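PDB 7OMU: macro domain-containing protein from Thermosipho africanus, which joins a DarT-like domain of the ADP-ribosyl clan to a macro domain, the latter holding adenosine-5-diphosphoribose in this model. Local coordinates for residues Lys67-Leu79 / Asn128-Ser140. The protein carries 1 engineered substitution. Numbering follows the deposited sequence.
Sequences KRKSRLLADNRSL and NAASSETQIYRKS
In the DarT-like domain, a short, weakly bonded hairpin of strands 72-73 and 77-78, which follows helix 62-70, packs on the loop 128-135 and strand 136-138. Arg-71, in the link between helix 62-70 and the hairpin, reaches into the loop. Its CG lies anti to the backbone N (chi1 -173°), and the chain then bends, which brings the guanidinium edge to the loop carbonyls. NE donates to Ala-130 O at 3.2 Å, approaching from above the carbonyl plane. NH2 makes a weak but fairly straight bond to Ser-131 O, 3.4 Å long with an N-H...O angle of 166°. Thr-134 O also lies at this edge, but the angle is too poor for a bond. NH1 turns back to its own hairpin with a weak bond to Leu-72 O. One clear bond and two weak ones tie the group to both segments.

The loop itself is shaped by an Asx turn, in which Ala-130 N donates to Asn-128 OD1 at 3.0 Å. Beside it, Ala-130 CB rests against Arg-68 CD at 3.7 Å. Ala-129 CB sits near both methyls of Leu-79, with CD2 at 3.6 Å. Further along, Leu-73 CD2 meets Ile-136 CD1 at 3.8 Å, the two side chains crossing at about a right angle. At the hairpin turn, Asp-75 OD1 forms a long, weak salt bridge with Arg-138 NH1, at 3.4 Å. The stronger partner of Arg-138 is Glu-141, through NE.

Strand 136-138 is an outermost strand of the four-stranded antiparallel sheet, paired with strand 123-125. Leu-73 and Leu-79 also lie against Phe-82 and Leu-172 of this sheet. The arrangement is that of a short hairpin packed against a sheet and the loop 128-135, with an arginine binding loop carbonyls.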
ATOM      1  N   LYS A  67     -19.037  15.671  -2.745  1.00123.33           N
ATOM      2  CA  LYS A  67     -17.944  16.468  -2.119  1.00124.77           C
ATOM      3  C   LYS A  67     -17.139  17.192  -3.206  1.00122.69           C
ATOM      4  O   LYS A  67     -16.835  18.385  -3.013  1.00123.12           O
ATOM      5  CB  LYS A  67     -17.020  15.577  -1.283  1.00126.41           C
ATOM      6  CG  LYS A  67     -16.152  16.329  -0.282  1.00131.13           C
ATOM      7  CD  LYS A  67     -15.137  15.458   0.435  1.00135.23           C
ATOM      8  CE  LYS A  67     -14.652  16.053   1.742  1.00139.74           C
ATOM      9  NZ  LYS A  67     -13.842  17.277   1.533  1.00141.43           N
ATOM     10  N   ARG A  68     -16.807  16.488  -4.295  1.00123.10           N
ATOM     11  CA  ARG A  68     -15.961  16.992  -5.414  1.00124.85           C
ATOM     12  C   ARG A  68     -16.718  18.080  -6.185  1.00126.25           C
ATOM     13  O   ARG A  68     -16.086  19.093  -6.553  1.00133.07           O
ATOM     14  CB  ARG A  68     -15.567  15.858  -6.368  1.00129.47           C
ATOM     15  CG  ARG A  68     -14.724  14.752  -5.747  1.00133.41           C
ATOM     16  CD  ARG A  68     -13.292  15.175  -5.493  1.00140.59           C
ATOM     17  NE  ARG A  68     -12.386  14.927  -6.605  1.00144.00           N
ATOM     18  CZ  ARG A  68     -11.822  13.753  -6.881  1.00147.44           C
ATOM     19  NH1 ARG A  68     -12.081  12.684  -6.141  1.00147.64           N
ATOM     20  NH2 ARG A  68     -10.996  13.655  -7.909  1.00149.18           N
ATOM     21  N   LYS A  69     -18.016  17.874  -6.430  1.00122.97           N
ATOM     22  CA  LYS A  69     -18.895  18.846  -7.133  1.00121.74           C
ATOM     23  C   LYS A  69     -18.990  20.134  -6.306  1.00122.81           C
ATOM     24  O   LYS A  69     -18.806  21.222  -6.890  1.00126.15           O
ATOM     25  CB  LYS A  69     -20.276  18.236  -7.383  1.00121.51           C
ATOM     26  CG  LYS A  69     -20.299  17.140  -8.442  1.00121.76           C
ATOM     27  CD  LYS A  69     -21.589  16.347  -8.494  1.00123.52           C
ATOM     28  CE  LYS A  69     -22.599  16.886  -9.485  1.00125.02           C
ATOM     29  NZ  LYS A  69     -23.971  16.404  -9.190  1.00126.44           N
ATOM     30  N   SER A  70     -19.235  19.999  -4.999  1.00120.19           N
ATOM     31  CA  SER A  70     -19.531  21.102  -4.044  1.00121.90           C
ATOM     32  C   SER A  70     -18.301  21.992  -3.805  1.00120.55           C
ATOM     33  O   SER A  70     -18.477  23.099  -3.249  1.00122.89           O
ATOM     34  CB  SER A  70     -20.058  20.546  -2.749  1.00122.51           C
ATOM     35  OG  SER A  70     -19.157  19.591  -2.212  1.00121.53           O
ATOM     36  N   ARG A  71     -17.106  21.530  -4.188  1.00117.00           N
ATOM     37  CA  ARG A  71     -15.846  22.323  -4.147  1.00117.06           C
ATOM     38  C   ARG A  71     -15.802  23.264  -5.357  1.00118.66           C
ATOM     39  O   ARG A  71     -15.825  22.748  -6.494  1.00119.98           O
ATOM     40  CB  ARG A  71     -14.636  21.384  -4.151  1.00114.89           C
ATOM     41  CG  ARG A  71     -13.294  22.068  -3.938  1.00113.40           C
ATOM     42  CD  ARG A  71     -13.114  22.551  -2.513  1.00113.15           C
ATOM     43  NE  ARG A  71     -11.720  22.521  -2.091  1.00112.63           N
ATOM     44  CZ  ARG A  71     -10.790  23.408  -2.434  1.00110.87           C
ATOM     45  NH1 ARG A  71     -11.086  24.422  -3.232  1.00110.34           N
ATOM     46  NH2 ARG A  71      -9.556  23.273  -1.972  1.00108.54           N
ATOM     47  N   LEU A  72     -15.754  24.582  -5.121  1.00119.34           N
ATOM     48  CA  LEU A  72     -15.578  25.617  -6.184  1.00120.64           C
ATOM     49  C   LEU A  72     -14.129  26.123  -6.157  1.00117.08           C
ATOM     50  O   LEU A  72     -13.446  25.885  -5.145  1.00116.16           O
ATOM     51  CB  LEU A  72     -16.603  26.750  -6.007  1.00124.14           C
ATOM     52  CG  LEU A  72     -16.433  27.663  -4.790  1.00130.24           C
ATOM     53  CD1 LEU A  72     -15.592  28.897  -5.113  1.00132.52           C
ATOM     54  CD2 LEU A  72     -17.792  28.093  -4.252  1.00130.52           C
ATOM     55  N   LEU A  73     -13.685  26.768  -7.243  1.00115.53           N
ATOM     56  CA  LEU A  73     -12.290  27.244  -7.471  1.00113.77           C
ATOM     57  C   LEU A  73     -12.314  28.703  -7.944  1.00113.69           C
ATOM     58  O   LEU A  73     -13.420  29.247  -8.125  1.00117.25           O
ATOM     59  CB  LEU A  73     -11.634  26.348  -8.526  1.00112.60           C
ATOM     60  CG  LEU A  73     -11.467  24.877  -8.149  1.00111.19           C
ATOM     61  CD1 LEU A  73     -11.241  24.018  -9.383  1.00109.73           C
ATOM     62  CD2 LEU A  73     -10.322  24.708  -7.164  1.00111.46           C
ATOM     63  N   ALA A  74     -11.137  29.300  -8.151  1.00113.54           N
ATOM     64  CA  ALA A  74     -10.955  30.637  -8.767  1.00117.08           C
ATOM     65  C   ALA A  74     -11.426  30.600 -10.229  1.00117.32           C
ATOM     66  O   ALA A  74     -11.340  29.516 -10.843  1.00119.42           O
ATOM     67  CB  ALA A  74      -9.509  31.059  -8.661  1.00117.34           C
ATOM     68  N   ASP A  75     -11.893  31.744 -10.748  1.00115.61           N
ATOM     69  CA  ASP A  75     -12.274  31.982 -12.172  1.00115.67           C
ATOM     70  C   ASP A  75     -13.546  31.201 -12.528  1.00113.12           C
ATOM     71  O   ASP A  75     -13.551  30.506 -13.569  1.00111.49           O
ATOM     72  CB  ASP A  75     -11.134  31.650 -13.143  1.00116.73           C
ATOM     73  CG  ASP A  75      -9.893  32.501 -12.954  1.00119.07           C
ATOM     74  OD1 ASP A  75      -9.556  32.799 -11.789  1.00120.33           O
ATOM     75  OD2 ASP A  75      -9.271  32.860 -13.976  1.00122.29           O
ATOM     76  N   ASN A  76     -14.592  31.330 -11.704  1.00112.50           N
ATOM     77  CA  ASN A  76     -15.967  30.823 -11.983  1.00111.45           C
ATOM     78  C   ASN A  76     -15.881  29.363 -12.440  1.00109.11           C
ATOM     79  O   ASN A  76     -16.424  29.030 -13.507  1.00107.67           O
ATOM     80  CB  ASN A  76     -16.686  31.687 -13.019  1.00110.92           C
ATOM     81  CG  ASN A  76     -16.566  33.161 -12.707  1.00112.58           C
ATOM     82  OD1 ASN A  76     -17.211  33.653 -11.784  1.00111.40           O
ATOM     83  ND2 ASN A  76     -15.728  33.863 -13.456  1.00113.97           N
ATOM     84  N   ARG A  77     -15.226  28.526 -11.642  1.00107.29           N
ATOM     85  CA  ARG A  77     -14.871  27.144 -12.035  1.00106.76           C
ATOM     86  C   ARG A  77     -15.048  26.218 -10.834  1.00105.15           C
ATOM     87  O   ARG A  77     -14.726  26.631  -9.715  1.00103.35           O
ATOM     88  CB  ARG A  77     -13.432  27.104 -12.555  1.00107.34           C
ATOM     89  CG  ARG A  77     -13.241  26.176 -13.742  1.00107.66           C
ATOM     90  CD  ARG A  77     -13.214  26.953 -15.043  1.00109.23           C
ATOM     91  NE  ARG A  77     -13.400  26.080 -16.192  1.00109.93           N
ATOM     92  CZ  ARG A  77     -12.641  26.070 -17.287  1.00111.53           C
ATOM     93  NH1 ARG A  77     -11.618  26.900 -17.410  1.00112.69           N
ATOM     94  NH2 ARG A  77     -12.918  25.228 -18.264  1.00113.51           N
ATOM     95  N   SER A  78     -15.566  25.015 -11.075  1.00105.78           N
ATOM     96  CA  SER A  78     -15.741  23.934 -10.073  1.00106.54           C
ATOM     97  C   SER A  78     -14.651  22.885 -10.286  1.00104.93           C
ATOM     98  O   SER A  78     -14.063  22.865 -11.380  1.00103.15           O
ATOM     99  CB  SER A  78     -17.103  23.323 -10.183  1.00108.96           C
ATOM    100  OG  SER A  78     -18.106  24.323 -10.200  1.00114.83           O
ATOM    101  N   LEU A  79     -14.414  22.041  -9.282  1.00103.55           N
ATOM    102  CA  LEU A  79     -13.406  20.951  -9.327  1.00100.02           C
ATOM    103  C   LEU A  79     -13.880  19.860 -10.293  1.00 97.70           C
ATOM    104  O   LEU A  79     -13.007  19.237 -10.919  1.00 96.13           O
ATOM    105  CB  LEU A  79     -13.190  20.391  -7.918  1.00 98.98           C
ATOM    106  CG  LEU A  79     -12.265  19.177  -7.826  1.00 97.16           C
ATOM    107  CD1 LEU A  79     -10.885  19.490  -8.383  1.00 96.87           C
ATOM    108  CD2 LEU A  79     -12.155  18.676  -6.396  1.00 96.96           C
ATOM    109  N   ASN A 128      -5.207  16.214  -1.655  1.00 88.71           N
ATOM    110  CA  ASN A 128      -6.590  15.851  -2.061  1.00 87.73           C
ATOM    111  C   ASN A 128      -7.330  17.127  -2.478  1.00 90.74           C
ATOM    112  O   ASN A 128      -7.569  17.978  -1.606  1.00 95.11           O
ATOM    113  CB  ASN A 128      -7.315  15.119  -0.932  1.00 88.34           C
ATOM    114  CG  ASN A 128      -8.644  14.534  -1.354  1.00 90.04           C
ATOM    115  OD1 ASN A 128      -9.367  15.122  -2.155  1.00 95.04           O
ATOM    116  ND2 ASN A 128      -8.979  13.379  -0.812  1.00 91.10           N
ATOM    117  N   ALA A 129      -7.673  17.250  -3.763  1.00 90.41           N
ATOM    118  CA  ALA A 129      -8.338  18.427  -4.369  1.00 89.33           C
ATOM    119  C   ALA A 129      -9.608  18.791  -3.587  1.00 91.40           C
ATOM    120  O   ALA A 129      -9.884  19.997  -3.455  1.00 93.43           O
ATOM    121  CB  ALA A 129      -8.654  18.151  -5.819  1.00 89.36           C
ATOM    122  N   ALA A 130     -10.352  17.795  -3.094  1.00 93.22           N
ATOM    123  CA  ALA A 130     -11.642  17.970  -2.378  1.00 97.88           C
ATOM    124  C   ALA A 130     -11.427  18.663  -1.025  1.00101.78           C
ATOM    125  O   ALA A 130     -12.131  19.660  -0.768  1.00107.81           O
ATOM    126  CB  ALA A 130     -12.325  16.637  -2.198  1.00 98.39           C
ATOM    127  N   SER A 131     -10.496  18.159  -0.202  1.00102.31           N
ATOM    128  CA  SER A 131     -10.204  18.645   1.174  1.00105.34           C
ATOM    129  C   SER A 131     -10.014  20.169   1.195  1.00107.59           C
ATOM    130  O   SER A 131      -9.330  20.693   0.289  1.00104.38           O
ATOM    131  CB  SER A 131      -9.005  17.944   1.756  1.00106.37           C
ATOM    132  OG  SER A 131      -8.609  18.551   2.982  1.00108.46           O
ATOM    133  N   SER A 132     -10.596  20.839   2.203  1.00110.80           N
ATOM    134  CA  SER A 132     -10.484  22.300   2.472  1.00114.71           C
ATOM    135  C   SER A 132      -9.020  22.688   2.681  1.00113.73           C
ATOM    136  O   SER A 132      -8.577  23.692   2.101  1.00114.12           O
ATOM    137  CB  SER A 132     -11.285  22.697   3.687  1.00118.39           C
ATOM    138  OG  SER A 132     -12.667  22.780   3.393  1.00125.43           O
ATOM    139  N   GLU A 133      -8.317  21.912   3.508  1.00113.91           N
ATOM    140  CA  GLU A 133      -6.911  22.152   3.916  1.00115.16           C
ATOM    141  C   GLU A 133      -6.005  22.214   2.676  1.00111.96           C
ATOM    142  O   GLU A 133      -4.995  22.943   2.731  1.00116.13           O
ATOM    143  CB  GLU A 133      -6.479  21.055   4.887  1.00119.74           C
ATOM    144  CG  GLU A 133      -5.225  21.395   5.674  1.00125.68           C
ATOM    145  CD  GLU A 133      -5.463  22.190   6.949  1.00128.66           C
ATOM    146  OE1 GLU A 133      -5.929  23.345   6.850  1.00126.47           O
ATOM    147  OE2 GLU A 133      -5.184  21.644   8.039  1.00134.17           O
ATOM    148  N   THR A 134      -6.347  21.493   1.602  1.00106.94           N
ATOM    149  CA  THR A 134      -5.558  21.425   0.337  1.00103.28           C
ATOM    150  C   THR A 134      -5.610  22.773  -0.390  1.00101.92           C
ATOM    151  O   THR A 134      -6.678  23.415  -0.379  1.00100.10           O
ATOM    152  CB  THR A 134      -6.049  20.294  -0.580  1.00101.83           C
ATOM    153  OG1 THR A 134      -5.710  19.054   0.038  1.00101.36           O
ATOM    154  CG2 THR A 134      -5.446  20.326  -1.969  1.00100.75           C
ATOM    155  N   GLN A 135      -4.496  23.145  -1.027  1.00101.74           N
ATOM    156  CA  GLN A 135      -4.320  24.398  -1.802  1.00102.70           C
ATOM    157  C   GLN A 135      -4.065  24.064  -3.273  1.00100.56           C
ATOM    158  O   GLN A 135      -3.054  23.389  -3.557  1.00 99.16           O
ATOM    159  CB  GLN A 135      -3.143  25.194  -1.242  1.00105.31           C
ATOM    160  CG  GLN A 135      -3.270  25.494   0.242  1.00108.93           C
ATOM    161  CD  GLN A 135      -2.689  26.843   0.598  1.00116.18           C
ATOM    162  OE1 GLN A 135      -2.723  27.792  -0.188  1.00120.41           O
ATOM    163  NE2 GLN A 135      -2.154  26.945   1.803  1.00119.53           N
ATOM    164  N   ILE A 136      -4.934  24.549  -4.165  1.00 98.21           N
ATOM    165  CA  ILE A 136      -4.789  24.435  -5.646  1.00 95.78           C
ATOM    166  C   ILE A 136      -4.109  25.707  -6.155  1.00 97.91           C
ATOM    167  O   ILE A 136      -4.605  26.803  -5.838  1.00101.03           O
ATOM    168  CB  ILE A 136      -6.152  24.219  -6.328  1.00 92.64           C
ATOM    169  CG1 ILE A 136      -6.872  22.988  -5.781  1.00 92.03           C
ATOM    170  CG2 ILE A 136      -5.990  24.148  -7.833  1.00 92.57           C
ATOM    171  CD1 ILE A 136      -7.847  23.294  -4.687  1.00 93.25           C
ATOM    172  N   TYR A 137      -3.010  25.554  -6.895  1.00 99.60           N
ATOM    173  CA  TYR A 137      -2.258  26.655  -7.543  1.00105.58           C
ATOM    174  C   TYR A 137      -2.327  26.459  -9.057  1.00107.11           C
ATOM    175  O   TYR A 137      -2.357  25.303  -9.500  1.00107.07           O
ATOM    176  CB  TYR A 137      -0.796  26.672  -7.088  1.00112.11           C
ATOM    177  CG  TYR A 137      -0.558  26.670  -5.596  1.00119.54           C
ATOM    178  CD1 TYR A 137      -0.667  27.837  -4.850  1.00123.03           C
ATOM    179  CD2 TYR A 137      -0.192  25.509  -4.930  1.00120.92           C
ATOM    180  CE1 TYR A 137      -0.435  27.844  -3.482  1.00123.66           C
ATOM    181  CE2 TYR A 137       0.048  25.501  -3.565  1.00120.05           C
ATOM    182  CZ  TYR A 137      -0.075  26.672  -2.839  1.00121.64           C
ATOM    183  OH  TYR A 137       0.146  26.672  -1.493  1.00123.59           O
ATOM    184  N   ARG A 138      -2.360  27.554  -9.817  1.00112.67           N
ATOM    185  CA  ARG A 138      -2.172  27.538 -11.293  1.00116.77           C
ATOM    186  C   ARG A 138      -0.668  27.512 -11.575  1.00116.97           C
ATOM    187  O   ARG A 138       0.106  27.848 -10.665  1.00115.28           O
ATOM    188  CB  ARG A 138      -2.903  28.698 -11.983  1.00122.52           C
ATOM    189  CG  ARG A 138      -2.619  30.091 -11.437  1.00127.02           C
ATOM    190  CD  ARG A 138      -3.782  31.042 -11.674  1.00130.78           C
ATOM    191  NE  ARG A 138      -4.082  31.903 -10.536  1.00134.93           N
ATOM    192  CZ  ARG A 138      -5.195  32.619 -10.384  1.00136.83           C
ATOM    193  NH1 ARG A 138      -6.151  32.591 -11.300  1.00135.98           N
ATOM    194  NH2 ARG A 138      -5.356  33.367  -9.305  1.00136.78           N
ATOM    195  N   LYS A 139      -0.280  27.102 -12.782  1.00123.05           N
ATOM    196  CA  LYS A 139       1.133  26.794 -13.146  1.00126.12           C
ATOM    197  C   LYS A 139       2.027  27.977 -12.749  1.00128.29           C
ATOM    198  O   LYS A 139       3.023  27.732 -12.032  1.00123.85           O
ATOM    199  CB  LYS A 139       1.259  26.457 -14.636  1.00126.56           C
ATOM    200  CG  LYS A 139       2.301  25.390 -14.959  1.00124.83           C
ATOM    201  CD  LYS A 139       2.601  25.256 -16.440  1.00126.64           C
ATOM    202  CE  LYS A 139       3.507  26.350 -16.970  1.00129.99           C
ATOM    203  NZ  LYS A 139       3.262  26.634 -18.405  1.00131.31           N
ATOM    204  N   SER A 140       1.654  29.203 -13.149  1.00129.68           N
ATOM    205  CA  SER A 140       2.429  30.462 -12.955  1.00129.56           C
ATOM    206  C   SER A 140       2.832  30.652 -11.483  1.00130.85           C
ATOM    207  O   SER A 140       3.997  31.024 -11.247  1.00131.87           O
ATOM    208  CB  SER A 140       1.668  31.665 -13.476  1.00127.09           C
ATOM    209  OG  SER A 140       0.576  31.994 -12.632  1.00123.12           O
TER